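Local coordinates for tumor necrosis factor receptor superfamily member 11B (Mus musculus, PDB 4E4D), which acts as a secreted decoy receptor for the cytokine RANKL, neutralising its role in osteoclastogenesis and so restraining bone resorption, at residues B[27-32]-B[37-42]; B[48-53]-B[57-62]; B[68-73]-B[90-95]; B[10-13]-B[19-22]. All coordinates share one frame; numbering follows the deposited sequence.

Tyr28 with Val42 in contact 1, Tyr49 with Val60 in contact 2 and Tyr10 with Cys20 in contact 4 each pair backbone to backbone within one cysteine-rich repeat, whereas contact 3 joins two repeats. Contacts 4 and 1 belong to the first repeat and touch each other, Thr39 bonding to Asp21; both lie near the surface. Contact 2, in the second repeat, is partly buried and adjoins contact 1 through Tyr28 and Cys59. Contact 3, its centre about 37 Å from that of contact 1, is a surface contact of side chains alone between the second repeat and the third. Contacts 2 and 3 both meet other protein chains of the assembly; contacts 1 and 4 do not.

Contact 1: B[27-32]-B[37-42]; sequences TYLKQH and RKTLCV
Strands 27-31 and 40-42 run antiparallel, Tyr28 facing Val42 and Gln31 facing Leu40 in hydrogen-bonded pairs, with Leu29 opposite Cys41 in a non-hydrogen-bonded pair between them. The register slips by one residue between Leu29 and Gln31, a beta bulge at which Lys30 N bonds to Leu40 O at 3.1 Å and Leu40 N to Gln31 O at 3.0 Å. The side-chain contact centres on Tyr28, whose first torsion (chi1 68°) sets CG between its own N and carbonyl carbon and lays the ring beside Val42. Val42 CB sits over one ring face, 4.2 Å from the centroid, in a CH-pi contact. From there the two methyls part: Val42 CG1 reaches Tyr28 OH at 3.8 Å, and Val42 CG2 meets Lys30 CD at 3.8 Å. Farther along, Gln31 and Leu40 point the same way side by side, with Leu40 CD2 against the amide. The other face of the hairpin carries Leu29, crossing Thr39 CG2 at about a right angle, and Cys41, whose CB lies near Thr27 OG1. Those two threonine hydroxyls bond elsewhere, Thr39 to Asp21 O and Thr27 to Ala24 O, and Cys41 is disulfide-linked to Cys23. Backbone bonds therefore fix the pairing of this first-repeat hairpin, side-chain carbons, Val42 on the Tyr28 ring above all, pack along one face, and a covalent bond ties one strand to the chain preceding the other.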
loop_
_atom_site.group_PDB
_atom_site.type_symbol
_atom_site.label_atom_id
_atom_site.label_comp_id
_atom_site.label_asym_id
_atom_site.label_seq_id
_atom_site.Cartn_x
_atom_site.Cartn_y
_atom_site.Cartn_z
ATOM N N THR B 27 -3.519 33.808 -12.955
ATOM C CA THR B 27 -4.793 34.069 -12.294
ATOM C C THR B 27 -5.659 32.817 -12.263
ATOM O O THR B 27 -5.391 31.849 -12.975
ATOM C CB THR B 27 -5.587 35.183 -13.013
ATOM O OG1 THR B 27 -6.077 34.695 -14.268
ATOM C CG2 THR B 27 -4.712 36.403 -13.253
ATOM N N TYR B 28 -6.696 32.845 -11.432
ATOM C CA TYR B 28 -7.673 31.765 -11.380
ATOM C C TYR B 28 -9.077 32.342 -11.509
ATOM O O TYR B 28 -9.305 33.512 -11.205
ATOM C CB TYR B 28 -7.547 30.980 -10.071
ATOM C CG TYR B 28 -7.943 31.769 -8.843
ATOM C CD1 TYR B 28 -9.255 31.762 -8.383
ATOM C CD2 TYR B 28 -7.007 32.520 -8.143
ATOM C CE1 TYR B 28 -9.623 32.482 -7.261
ATOM C CE2 TYR B 28 -7.367 33.243 -7.020
ATOM C CZ TYR B 28 -8.676 33.221 -6.584
ATOM O OH TYR B 28 -9.038 33.938 -5.468
ATOM N N LEU B 29 -10.014 31.514 -11.957
ATOM C CA LEU B 29 -11.394 31.944 -12.153
ATOM C C LEU B 29 -12.132 31.996 -10.821
ATOM O O LEU B 29 -12.238 30.989 -10.124
ATOM C CB LEU B 29 -12.104 30.986 -13.110
ATOM C CG LEU B 29 -13.474 31.413 -13.641
ATOM C CD1 LEU B 29 -13.825 30.598 -14.874
ATOM C CD2 LEU B 29 -14.557 31.256 -12.585
ATOM N N LYS B 30 -12.641 33.171 -10.466
ATOM C CA LYS B 30 -13.379 33.325 -9.215
ATOM C C LYS B 30 -14.886 33.433 -9.452
ATOM O O LYS B 30 -15.680 33.004 -8.616
ATOM C CB LYS B 30 -12.880 34.541 -8.435
ATOM C CG LYS B 30 -13.328 34.536 -6.984
ATOM C CD LYS B 30 -12.676 35.647 -6.180
ATOM C CE LYS B 30 -12.887 35.439 -4.686
ATOM N NZ LYS B 30 -14.326 35.318 -4.319
ATOM N N GLN B 31 -15.274 34.011 -10.584
ATOM C CA GLN B 31 -16.685 34.113 -10.950
ATOM C C GLN B 31 -16.871 34.089 -12.463
ATOM O O GLN B 31 -16.219 34.835 -13.193
ATOM C CB GLN B 31 -17.304 35.386 -10.369
ATOM C CG GLN B 31 -17.459 35.356 -8.860
ATOM C CD GLN B 31 -18.260 36.528 -8.326
ATOM O OE1 GLN B 31 -18.409 37.553 -8.993
ATOM N NE2 GLN B 31 -18.783 36.379 -7.115
ATOM N N HIS B 32 -17.773 33.227 -12.925
ATOM C CA HIS B 32 -18.052 33.085 -14.347
ATOM C C HIS B 32 -18.553 34.391 -14.941
ATOM O O HIS B 32 -19.007 35.281 -14.221
ATOM C CB HIS B 32 -19.104 32.004 -14.574
ATOM C CG HIS B 32 -18.628 30.622 -14.259
ATOM N ND1 HIS B 32 -18.190 29.748 -15.229
ATOM C CD2 HIS B 32 -18.518 29.964 -13.081
ATOM C CE1 HIS B 32 -17.832 28.609 -14.665
ATOM N NE2 HIS B 32 -18.021 28.713 -13.361
ATOM N N ARG B 37 -21.320 41.057 -16.759
ATOM C CA ARG B 37 -19.899 41.151 -16.429
ATOM C C ARG B 37 -19.033 40.164 -17.205
ATOM O O ARG B 37 -19.491 39.098 -17.617
ATOM C CB ARG B 37 -19.681 40.927 -14.933
ATOM C CG ARG B 37 -20.333 41.969 -14.047
ATOM C CD ARG B 37 -19.766 41.913 -12.643
ATOM N NE ARG B 37 -18.347 42.255 -12.623
ATOM C CZ ARG B 37 -17.572 42.188 -11.546
ATOM N NH1 ARG B 37 -18.072 41.786 -10.385
ATOM N NH2 ARG B 37 -16.291 42.521 -11.631
ATOM N N LYS B 38 -17.769 40.537 -17.385
ATOM C CA LYS B 38 -16.784 39.680 -18.029
ATOM C C LYS B 38 -16.230 38.700 -16.999
ATOM O O LYS B 38 -16.338 38.937 -15.796
ATOM C CB LYS B 38 -15.656 40.537 -18.608
ATOM C CG LYS B 38 -14.623 39.774 -19.420
ATOM C CD LYS B 38 -13.555 40.714 -19.965
ATOM C CE LYS B 38 -12.509 39.967 -20.777
ATOM N NZ LYS B 38 -11.470 40.881 -21.330
ATOM N N THR B 39 -15.642 37.605 -17.467
ATOM C CA THR B 39 -15.089 36.597 -16.567
ATOM C C THR B 39 -14.191 37.252 -15.525
ATOM O O THR B 39 -13.246 37.962 -15.867
ATOM C CB THR B 39 -14.271 35.535 -17.328
ATOM O OG1 THR B 39 -15.136 34.779 -18.183
ATOM C CG2 THR B 39 -13.582 34.587 -16.355
ATOM N N LEU B 40 -14.494 37.012 -14.253
ATOM C CA LEU B 40 -13.697 37.561 -13.165
ATOM C C LEU B 40 -12.492 36.671 -12.889
ATOM O O LEU B 40 -12.636 35.490 -12.579
ATOM C CB LEU B 40 -14.538 37.697 -11.897
ATOM C CG LEU B 40 -13.787 38.236 -10.677
ATOM C CD1 LEU B 40 -13.321 39.663 -10.915
ATOM C CD2 LEU B 40 -14.653 38.154 -9.431
ATOM N N CYS B 41 -11.301 37.249 -13.002
ATOM C CA CYS B 41 -10.069 36.506 -12.781
ATOM C C CYS B 41 -9.211 37.202 -11.733
ATOM O O CYS B 41 -9.009 38.416 -11.785
ATOM C CB CYS B 41 -9.298 36.358 -14.092
ATOM S SG CYS B 41 -10.189 35.415 -15.353
ATOM N N VAL B 42 -8.713 36.422 -10.781
ATOM C CA VAL B 42 -7.938 36.957 -9.671
ATOM C C VAL B 42 -6.542 36.345 -9.662
ATOM O O VAL B 42 -6.392 35.143 -9.871
ATOM C CB VAL B 42 -8.637 36.656 -8.332
ATOM C CG1 VAL B 42 -7.784 37.109 -7.155
ATOM C CG2 VAL B 42 -10.001 37.323 -8.295
#

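Contact 2: B[48-53]-B[57-62]; sequences SYTDSW and DECVYC
Tyr49 and Val60 exchange both backbone hydrogen bonds of this hairpin: Tyr49 N gives to Val60 O at 2.9 Å, and Val60 N gives back to Tyr49 O, in the carbonyl plane. Ser48 and Tyr61 form the adjoining non-hydrogen-bonded pair, where Ser48 CA also leans on Val60 O. A weak bond from Thr50 OG1 adds to the load on Tyr49 O, while Ser48 OG bonds to Pro45 O. The apolar contact is carried by the Tyr49 ring. With chi1 at 76°, the ring folds back over the partner strand, and Val60 CB lies over one face, 4.2 Å from the centroid and 20° off the normal. Val60 CG1 extends toward the phenol end, 3.8 Å from Tyr49 OH. These two short strands, 48-49 and 60-61, are the first of two short hairpins in the second TNF-receptor cysteine-rich repeat, a module that has almost no hydrophobic interior and relies on cystines instead. Sulfur contacts make up the third kind. Cys62 SG approaches the Tyr49 ring obliquely, its closest ring atom being CD1 at 3.6 Å, in a sulfur-aromatic contact. At the opposite end of the contact, Cys59 SG lies 3.8 Å from Thr50 OG1, and Cys59 CB touches both Ser48 OG and Tyr49 O. Cys59 is bonded to Cys44 and Cys62 to Cys76, which places a disulfide beside each end of the paired region. Tyr49, Thr50 and Val60 also pack on a chain of another protein, probably the bound ligand.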
loop_
_atom_site.group_PDB
_atom_site.type_symbol
_atom_site.label_atom_id
_atom_site.label_comp_id
_atom_site.label_asym_id
_atom_site.label_seq_id
_atom_site.Cartn_x
_atom_site.Cartn_y
_atom_site.Cartn_z
ATOM N N SER B 48 1.548 29.403 -5.523
ATOM C CA SER B 48 0.706 28.741 -6.514
ATOM C C SER B 48 0.914 29.405 -7.870
ATOM O O SER B 48 1.555 30.453 -7.957
ATOM C CB SER B 48 -0.768 28.803 -6.105
ATOM O OG SER B 48 -1.217 30.141 -5.983
ATOM N N TYR B 49 0.379 28.803 -8.926
ATOM C CA TYR B 49 0.614 29.313 -10.270
ATOM C C TYR B 49 -0.382 28.777 -11.293
ATOM O O TYR B 49 -1.177 27.884 -11.007
ATOM C CB TYR B 49 2.028 28.944 -10.721
ATOM C CG TYR B 49 2.167 27.495 -11.129
ATOM C CD1 TYR B 49 2.460 26.515 -10.191
ATOM C CD2 TYR B 49 1.996 27.106 -12.450
ATOM C CE1 TYR B 49 2.582 25.191 -10.558
ATOM C CE2 TYR B 49 2.116 25.784 -12.827
ATOM C CZ TYR B 49 2.409 24.831 -11.876
ATOM O OH TYR B 49 2.535 23.511 -12.241
ATOM N N THR B 50 -0.316 29.343 -12.494
ATOM C CA THR B 50 -1.085 28.873 -13.638
ATOM C C THR B 50 -0.288 29.210 -14.895
ATOM O O THR B 50 0.216 30.324 -15.031
ATOM C CB THR B 50 -2.479 29.532 -13.698
ATOM O OG1 THR B 50 -3.323 28.973 -12.686
ATOM C CG2 THR B 50 -3.120 29.308 -15.052
ATOM N N ASP B 51 -0.167 28.251 -15.808
ATOM C CA ASP B 51 0.730 28.402 -16.952
ATOM C C ASP B 51 0.026 28.271 -18.301
ATOM O O ASP B 51 0.656 27.923 -19.300
ATOM C CB ASP B 51 1.857 27.370 -16.864
ATOM C CG ASP B 51 1.338 25.949 -16.759
ATOM O OD1 ASP B 51 0.185 25.704 -17.173
ATOM O OD2 ASP B 51 2.083 25.078 -16.262
ATOM N N SER B 52 -1.272 28.550 -18.332
ATOM C CA SER B 52 -2.032 28.488 -19.577
ATOM C C SER B 52 -3.432 29.055 -19.390
ATOM O O SER B 52 -3.862 29.311 -18.266
ATOM C CB SER B 52 -2.128 27.043 -20.070
ATOM O OG SER B 52 -2.843 26.237 -19.150
ATOM N N TRP B 53 -4.138 29.252 -20.499
ATOM C CA TRP B 53 -5.530 29.685 -20.449
ATOM C C TRP B 53 -6.389 28.515 -19.991
ATOM O O TRP B 53 -6.317 27.424 -20.554
ATOM C CB TRP B 53 -5.984 30.189 -21.819
ATOM C CG TRP B 53 -5.187 31.360 -22.304
ATOM C CD1 TRP B 53 -4.045 31.321 -23.050
ATOM C CD2 TRP B 53 -5.469 32.747 -22.074
ATOM N NE1 TRP B 53 -3.599 32.597 -23.300
ATOM C CE2 TRP B 53 -4.455 33.489 -22.712
ATOM C CE3 TRP B 53 -6.479 33.432 -21.392
ATOM C CZ2 TRP B 53 -4.423 34.883 -22.688
ATOM C CZ3 TRP B 53 -6.445 34.814 -21.370
ATOM C CH2 TRP B 53 -5.425 35.524 -22.013
ATOM N N ASP B 57 -11.094 26.954 -11.119
ATOM C CA ASP B 57 -11.379 27.973 -10.119
ATOM C C ASP B 57 -10.330 27.959 -9.010
ATOM O O ASP B 57 -10.522 28.563 -7.956
ATOM C CB ASP B 57 -12.770 27.759 -9.520
ATOM C CG ASP B 57 -12.880 26.455 -8.754
ATOM O OD1 ASP B 57 -12.195 25.479 -9.132
ATOM O OD2 ASP B 57 -13.651 26.404 -7.771
ATOM N N GLU B 58 -9.222 27.265 -9.250
ATOM C CA GLU B 58 -8.153 27.187 -8.263
ATOM C C GLU B 58 -6.796 27.059 -8.947
ATOM O O GLU B 58 -6.665 26.374 -9.960
ATOM C CB GLU B 58 -8.393 26.004 -7.326
ATOM C CG GLU B 58 -7.591 26.064 -6.038
ATOM C CD GLU B 58 -8.183 25.200 -4.942
ATOM O OE1 GLU B 58 -7.629 25.199 -3.822
ATOM O OE2 GLU B 58 -9.205 24.526 -5.197
ATOM N N CYS B 59 -5.789 27.728 -8.392
ATOM C CA CYS B 59 -4.439 27.680 -8.944
ATOM C C CYS B 59 -3.735 26.373 -8.588
ATOM O O CYS B 59 -4.132 25.674 -7.656
ATOM C CB CYS B 59 -3.610 28.866 -8.443
ATOM S SG CYS B 59 -3.994 30.444 -9.239
ATOM N N VAL B 60 -2.687 26.054 -9.338
ATOM C CA VAL B 60 -1.918 24.836 -9.114
ATOM C C VAL B 60 -0.804 25.086 -8.106
ATOM O O VAL B 60 -0.044 26.045 -8.230
ATOM C CB VAL B 60 -1.302 24.316 -10.426
ATOM C CG1 VAL B 60 -0.580 23.000 -10.191
ATOM C CG2 VAL B 60 -2.379 24.153 -11.490
ATOM N N TYR B 61 -0.710 24.212 -7.111
ATOM C CA TYR B 61 0.277 24.356 -6.047
ATOM C C TYR B 61 1.693 24.129 -6.565
ATOM O O TYR B 61 1.938 23.212 -7.350
ATOM C CB TYR B 61 -0.030 23.368 -4.923
ATOM C CG TYR B 61 0.810 23.555 -3.681
ATOM C CD1 TYR B 61 0.826 24.765 -3.006
ATOM C CD2 TYR B 61 1.570 22.512 -3.170
ATOM C CE1 TYR B 61 1.585 24.938 -1.867
ATOM C CE2 TYR B 61 2.331 22.674 -2.030
ATOM C CZ TYR B 61 2.334 23.888 -1.383
ATOM O OH TYR B 61 3.090 24.055 -0.246
ATOM N N CYS B 62 2.622 24.970 -6.125
ATOM C CA CYS B 62 4.022 24.817 -6.495
ATOM C C CYS B 62 4.635 23.648 -5.740
ATOM O O CYS B 62 4.719 23.659 -4.512
ATOM C CB CYS B 62 4.799 26.101 -6.207
ATOM S SG CYS B 62 4.338 27.478 -7.283
#

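Contact 3: B[68-73]-B[90-95]; sequences ELQSVK and RYLEIE
The junction between the second and third cysteine-rich repeats is bridged here, where Leu69 and Gln70 of one repeat meet Arg90 and Leu92 of the next. No backbone pairing or hydrogen bond links the two segments, and their CA atoms stay at least 8.6 Å apart, the separation of Leu69 and Arg90. Side chains close the distance. Leu69 CD1 comes over one face of the Arg90 guanidinium, offset toward its rim. The arginine runs extended from CG to NE, and a turn in the last torsion (chi4 -84°) presents the flat group to the methyl. Its nitrogens bond in other directions: NH1 to Cys97 O, and NH2 in a salt bridge to an acidic side chain on a chain of another protein. The second touch is between Gln70 and Leu92, which meet at about a right angle, Gln70 NE2 lying 4.0 Å from Leu92 CD1, while Gln70 OE1 bonds to Lys67 N. Both side chains also pack on Cys86. Leu69 and Arg90 each touch an aromatic side chain of that same other chain, consistent with a ligand-facing surface. A methyl can cover a guanidinium face without competing for its N-H groups, so this methyl-on-guanidinium packing is compatible with Arg90 keeping its charge directed at the partner protein.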
loop_
_atom_site.group_PDB
_atom_site.type_symbol
_atom_site.label_atom_id
_atom_site.label_comp_id
_atom_site.label_asym_id
_atom_site.label_seq_id
_atom_site.Cartn_x
_atom_site.Cartn_y
_atom_site.Cartn_z
ATOM N N GLU B 68 17.730 16.589 -2.093
ATOM C CA GLU B 68 18.979 16.864 -1.383
ATOM C C GLU B 68 20.062 17.464 -2.275
ATOM O O GLU B 68 20.613 18.522 -1.967
ATOM C CB GLU B 68 19.517 15.583 -0.737
ATOM C CG GLU B 68 18.649 15.027 0.384
ATOM C CD GLU B 68 17.408 14.322 -0.126
ATOM O OE1 GLU B 68 17.507 13.592 -1.135
ATOM O OE2 GLU B 68 16.332 14.500 0.481
ATOM N N LEU B 69 20.377 16.779 -3.369
ATOM C CA LEU B 69 21.448 17.219 -4.255
ATOM C C LEU B 69 20.893 17.978 -5.454
ATOM O O LEU B 69 21.383 17.834 -6.574
ATOM C CB LEU B 69 22.271 16.021 -4.731
ATOM C CG LEU B 69 22.806 15.101 -3.632
ATOM C CD1 LEU B 69 23.796 14.106 -4.214
ATOM C CD2 LEU B 69 23.445 15.904 -2.508
ATOM N N GLN B 70 19.865 18.786 -5.210
ATOM C CA GLN B 70 19.255 19.586 -6.263
ATOM C C GLN B 70 19.368 21.073 -5.959
ATOM O O GLN B 70 19.512 21.476 -4.806
ATOM C CB GLN B 70 17.781 19.212 -6.439
ATOM C CG GLN B 70 17.552 17.937 -7.229
ATOM C CD GLN B 70 16.095 17.735 -7.596
ATOM O OE1 GLN B 70 15.194 18.110 -6.845
ATOM N NE2 GLN B 70 15.857 17.147 -8.762
ATOM N N SER B 71 19.305 21.881 -7.011
ATOM C CA SER B 71 19.284 23.329 -6.873
ATOM C C SER B 71 18.007 23.867 -7.502
ATOM O O SER B 71 17.380 23.197 -8.321
ATOM C CB SER B 71 20.496 23.948 -7.564
ATOM O OG SER B 71 20.420 23.774 -8.967
ATOM N N VAL B 72 17.624 25.078 -7.116
ATOM C CA VAL B 72 16.474 25.736 -7.719
ATOM C C VAL B 72 16.914 26.509 -8.957
ATOM O O VAL B 72 17.491 27.590 -8.848
ATOM C CB VAL B 72 15.798 26.708 -6.734
ATOM C CG1 VAL B 72 14.627 27.418 -7.403
ATOM C CG2 VAL B 72 15.335 25.969 -5.488
ATOM N N LYS B 73 16.652 25.946 -10.131
ATOM C CA LYS B 73 16.972 26.621 -11.382
ATOM C C LYS B 73 16.067 27.834 -11.552
ATOM O O LYS B 73 16.537 28.955 -11.738
ATOM C CB LYS B 73 16.800 25.673 -12.572
ATOM C CG LYS B 73 17.094 26.322 -13.920
ATOM C CD LYS B 73 16.751 25.403 -15.083
ATOM C CE LYS B 73 17.653 24.181 -15.120
ATOM N NZ LYS B 73 17.354 23.300 -16.283
ATOM N N ARG B 90 25.125 14.114 -11.961
ATOM C CA ARG B 90 23.998 13.344 -11.444
ATOM C C ARG B 90 22.748 13.542 -12.294
ATOM O O ARG B 90 22.669 14.472 -13.095
ATOM C CB ARG B 90 23.703 13.740 -9.996
ATOM C CG ARG B 90 24.839 13.455 -9.035
ATOM C CD ARG B 90 24.494 13.880 -7.619
ATOM N NE ARG B 90 25.565 13.552 -6.683
ATOM C CZ ARG B 90 25.729 12.362 -6.109
ATOM N NH1 ARG B 90 24.891 11.366 -6.366
ATOM N NH2 ARG B 90 26.740 12.167 -5.275
ATOM N N TYR B 91 21.776 12.654 -12.112
ATOM C CA TYR B 91 20.502 12.751 -12.811
ATOM C C TYR B 91 19.389 12.253 -11.898
ATOM O O TYR B 91 19.629 11.444 -11.000
ATOM C CB TYR B 91 20.532 11.922 -14.094
ATOM C CG TYR B 91 20.462 10.433 -13.852
ATOM C CD1 TYR B 91 21.558 9.738 -13.363
ATOM C CD2 TYR B 91 19.298 9.722 -14.111
ATOM C CE1 TYR B 91 21.498 8.377 -13.138
ATOM C CE2 TYR B 91 19.229 8.363 -13.891
ATOM C CZ TYR B 91 20.331 7.695 -13.404
ATOM O OH TYR B 91 20.267 6.340 -13.183
ATOM N N LEU B 92 18.172 12.734 -12.126
ATOM C CA LEU B 92 17.045 12.377 -11.275
ATOM C C LEU B 92 16.486 11.001 -11.630
ATOM O O LEU B 92 15.955 10.796 -12.723
ATOM C CB LEU B 92 15.943 13.432 -11.376
ATOM C CG LEU B 92 14.747 13.225 -10.443
ATOM C CD1 LEU B 92 15.189 13.235 -8.986
ATOM C CD2 LEU B 92 13.685 14.285 -10.690
ATOM N N GLU B 93 16.617 10.064 -10.697
ATOM C CA GLU B 93 16.072 8.722 -10.858
ATOM C C GLU B 93 15.074 8.444 -9.737
ATOM O O GLU B 93 15.462 8.202 -8.594
ATOM C CB GLU B 93 17.198 7.685 -10.833
ATOM C CG GLU B 93 16.731 6.246 -10.989
ATOM C CD GLU B 93 16.074 5.980 -12.330
ATOM O OE1 GLU B 93 15.475 4.897 -12.496
ATOM O OE2 GLU B 93 16.160 6.850 -13.221
ATOM N N ILE B 94 13.789 8.486 -10.076
ATOM C CA ILE B 94 12.714 8.310 -9.100
ATOM C C ILE B 94 12.758 9.393 -8.014
ATOM O O ILE B 94 12.175 10.463 -8.186
ATOM C CB ILE B 94 12.727 6.896 -8.466
ATOM C CG1 ILE B 94 12.323 5.841 -9.496
ATOM C CG2 ILE B 94 11.759 6.813 -7.297
ATOM C CD1 ILE B 94 13.408 5.475 -10.474
ATOM N N GLU B 95 13.452 9.123 -6.910
ATOM C CA GLU B 95 13.453 10.032 -5.763
ATOM C C GLU B 95 14.804 10.692 -5.501
ATOM O O GLU B 95 14.885 11.653 -4.735
ATOM C CB GLU B 95 13.028 9.290 -4.494
ATOM C CG GLU B 95 11.530 9.079 -4.352
ATOM C CD GLU B 95 10.763 10.380 -4.245
ATOM O OE1 GLU B 95 11.215 11.283 -3.509
ATOM O OE2 GLU B 95 9.708 10.504 -4.901
#

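Contact 4: B[10-13]-B[19-22]; sequences YDPE and LCDK
Tyr10 overlaps the sulfur of Cys20, whose SG lies 4.0 Å from the ring centroid in an oblique sulfur-aromatic contact. The two residues form an antiparallel hydrogen-bonded pair in the small N-terminal hairpin of the first cysteine-rich repeat, Tyr10 N giving to Cys20 O at 3.1 Å and Cys20 N to Tyr10 O at 2.9 Å. As paired residues they lie on the same face of the hairpin, and similar first torsions bring ring and sulfur together: CG of the tyrosine (chi1 72°) and SG of the cysteine (chi1 53°) both sit in the crowded position between N and carbonyl carbon. The ring then reaches along the partner segment. Asp21 O meets its edge near the ring plane, 3.5 Å from Tyr10 CE1, and Lys22 CG touches CD1 at an oblique approach. At the phenol end, OH makes a weak hydrogen bond to His32 ND1, linking this hairpin to the next. Leu19 CA makes a CA-H...O contact with Tyr10 O, and Asp11 CB packs against the same carbon. The sulfur, already joined to Cys33 by a disulfide, meets the proline as well, Pro12 CD standing 3.5 Å from Cys20 SG.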
loop_
_atom_site.group_PDB
_atom_site.type_symbol
_atom_site.label_atom_id
_atom_site.label_comp_id
_atom_site.label_asym_id
_atom_site.label_seq_id
_atom_site.Cartn_x
_atom_site.Cartn_y
_atom_site.Cartn_z
ATOM N N TYR B 10 -14.746 30.026 -23.737
ATOM C CA TYR B 10 -15.517 28.827 -23.421
ATOM C C TYR B 10 -16.957 29.289 -23.208
ATOM O O TYR B 10 -17.308 30.388 -23.630
ATOM C CB TYR B 10 -14.967 28.128 -22.175
ATOM C CG TYR B 10 -15.254 28.853 -20.880
ATOM C CD1 TYR B 10 -14.600 30.035 -20.564
ATOM C CD2 TYR B 10 -16.176 28.351 -19.970
ATOM C CE1 TYR B 10 -14.859 30.701 -19.384
ATOM C CE2 TYR B 10 -16.440 29.009 -18.785
ATOM C CZ TYR B 10 -15.779 30.184 -18.498
ATOM O OH TYR B 10 -16.039 30.846 -17.322
ATOM N N ASP B 11 -17.793 28.480 -22.561
ATOM C CA ASP B 11 -19.189 28.878 -22.363
ATOM C C ASP B 11 -19.941 28.117 -21.266
ATOM O O ASP B 11 -20.123 26.904 -21.359
ATOM C CB ASP B 11 -19.956 28.743 -23.681
ATOM C CG ASP B 11 -19.719 27.408 -24.363
ATOM O OD1 ASP B 11 -19.164 26.495 -23.716
ATOM O OD2 ASP B 11 -20.091 27.271 -25.547
ATOM N N PRO B 12 -20.382 28.837 -20.219
ATOM C CA PRO B 12 -21.318 28.306 -19.225
ATOM C C PRO B 12 -22.762 28.681 -19.563
ATOM O O PRO B 12 -23.010 29.200 -20.651
ATOM C CB PRO B 12 -20.874 29.002 -17.940
ATOM C CG PRO B 12 -20.391 30.331 -18.403
ATOM C CD PRO B 12 -19.809 30.125 -19.787
ATOM N N GLU B 13 -23.696 28.426 -18.650
ATOM C CA GLU B 13 -25.100 28.770 -18.878
ATOM C C GLU B 13 -25.909 28.832 -17.584
ATOM O O GLU B 13 -25.634 28.106 -16.628
ATOM C CB GLU B 13 -25.750 27.755 -19.824
ATOM C CG GLU B 13 -27.249 27.962 -20.013
ATOM C CD GLU B 13 -27.931 26.774 -20.663
ATOM O OE1 GLU B 13 -27.276 26.075 -21.464
ATOM O OE2 GLU B 13 -29.122 26.535 -20.367
ATOM N N LEU B 19 -20.795 32.537 -24.527
ATOM C CA LEU B 19 -19.351 32.363 -24.445
ATOM C C LEU B 19 -18.714 33.503 -23.657
ATOM O O LEU B 19 -19.306 34.570 -23.506
ATOM C CB LEU B 19 -18.733 32.255 -25.845
ATOM C CG LEU B 19 -18.965 33.403 -26.832
ATOM C CD1 LEU B 19 -18.059 34.591 -26.542
ATOM C CD2 LEU B 19 -18.758 32.913 -28.255
ATOM N N CYS B 20 -17.510 33.267 -23.149
ATOM C CA CYS B 20 -16.805 34.272 -22.364
ATOM C C CYS B 20 -15.333 33.910 -22.192
ATOM O O CYS B 20 -14.937 32.760 -22.385
ATOM C CB CYS B 20 -17.476 34.447 -21.000
ATOM S SG CYS B 20 -17.691 32.913 -20.070
ATOM N N ASP B 21 -14.531 34.904 -21.825
ATOM C CA ASP B 21 -13.081 34.756 -21.773
ATOM C C ASP B 21 -12.604 33.810 -20.676
ATOM O O ASP B 21 -13.144 33.796 -19.570
ATOM C CB ASP B 21 -12.427 36.125 -21.584
ATOM C CG ASP B 21 -12.656 37.045 -22.765
ATOM O OD1 ASP B 21 -13.745 37.651 -22.843
ATOM O OD2 ASP B 21 -11.747 37.162 -23.614
ATOM N N LYS B 22 -11.585 33.021 -21.000
ATOM C CA LYS B 22 -10.909 32.191 -20.016
ATOM C C LYS B 22 -10.011 33.074 -19.161
ATOM O O LYS B 22 -9.793 34.243 -19.481
ATOM C CB LYS B 22 -10.059 31.122 -20.705
ATOM C CG LYS B 22 -10.844 30.129 -21.547
ATOM C CD LYS B 22 -9.941 29.013 -22.049
ATOM C CE LYS B 22 -10.704 28.002 -22.889
ATOM N NZ LYS B 22 -9.845 26.850 -23.289
#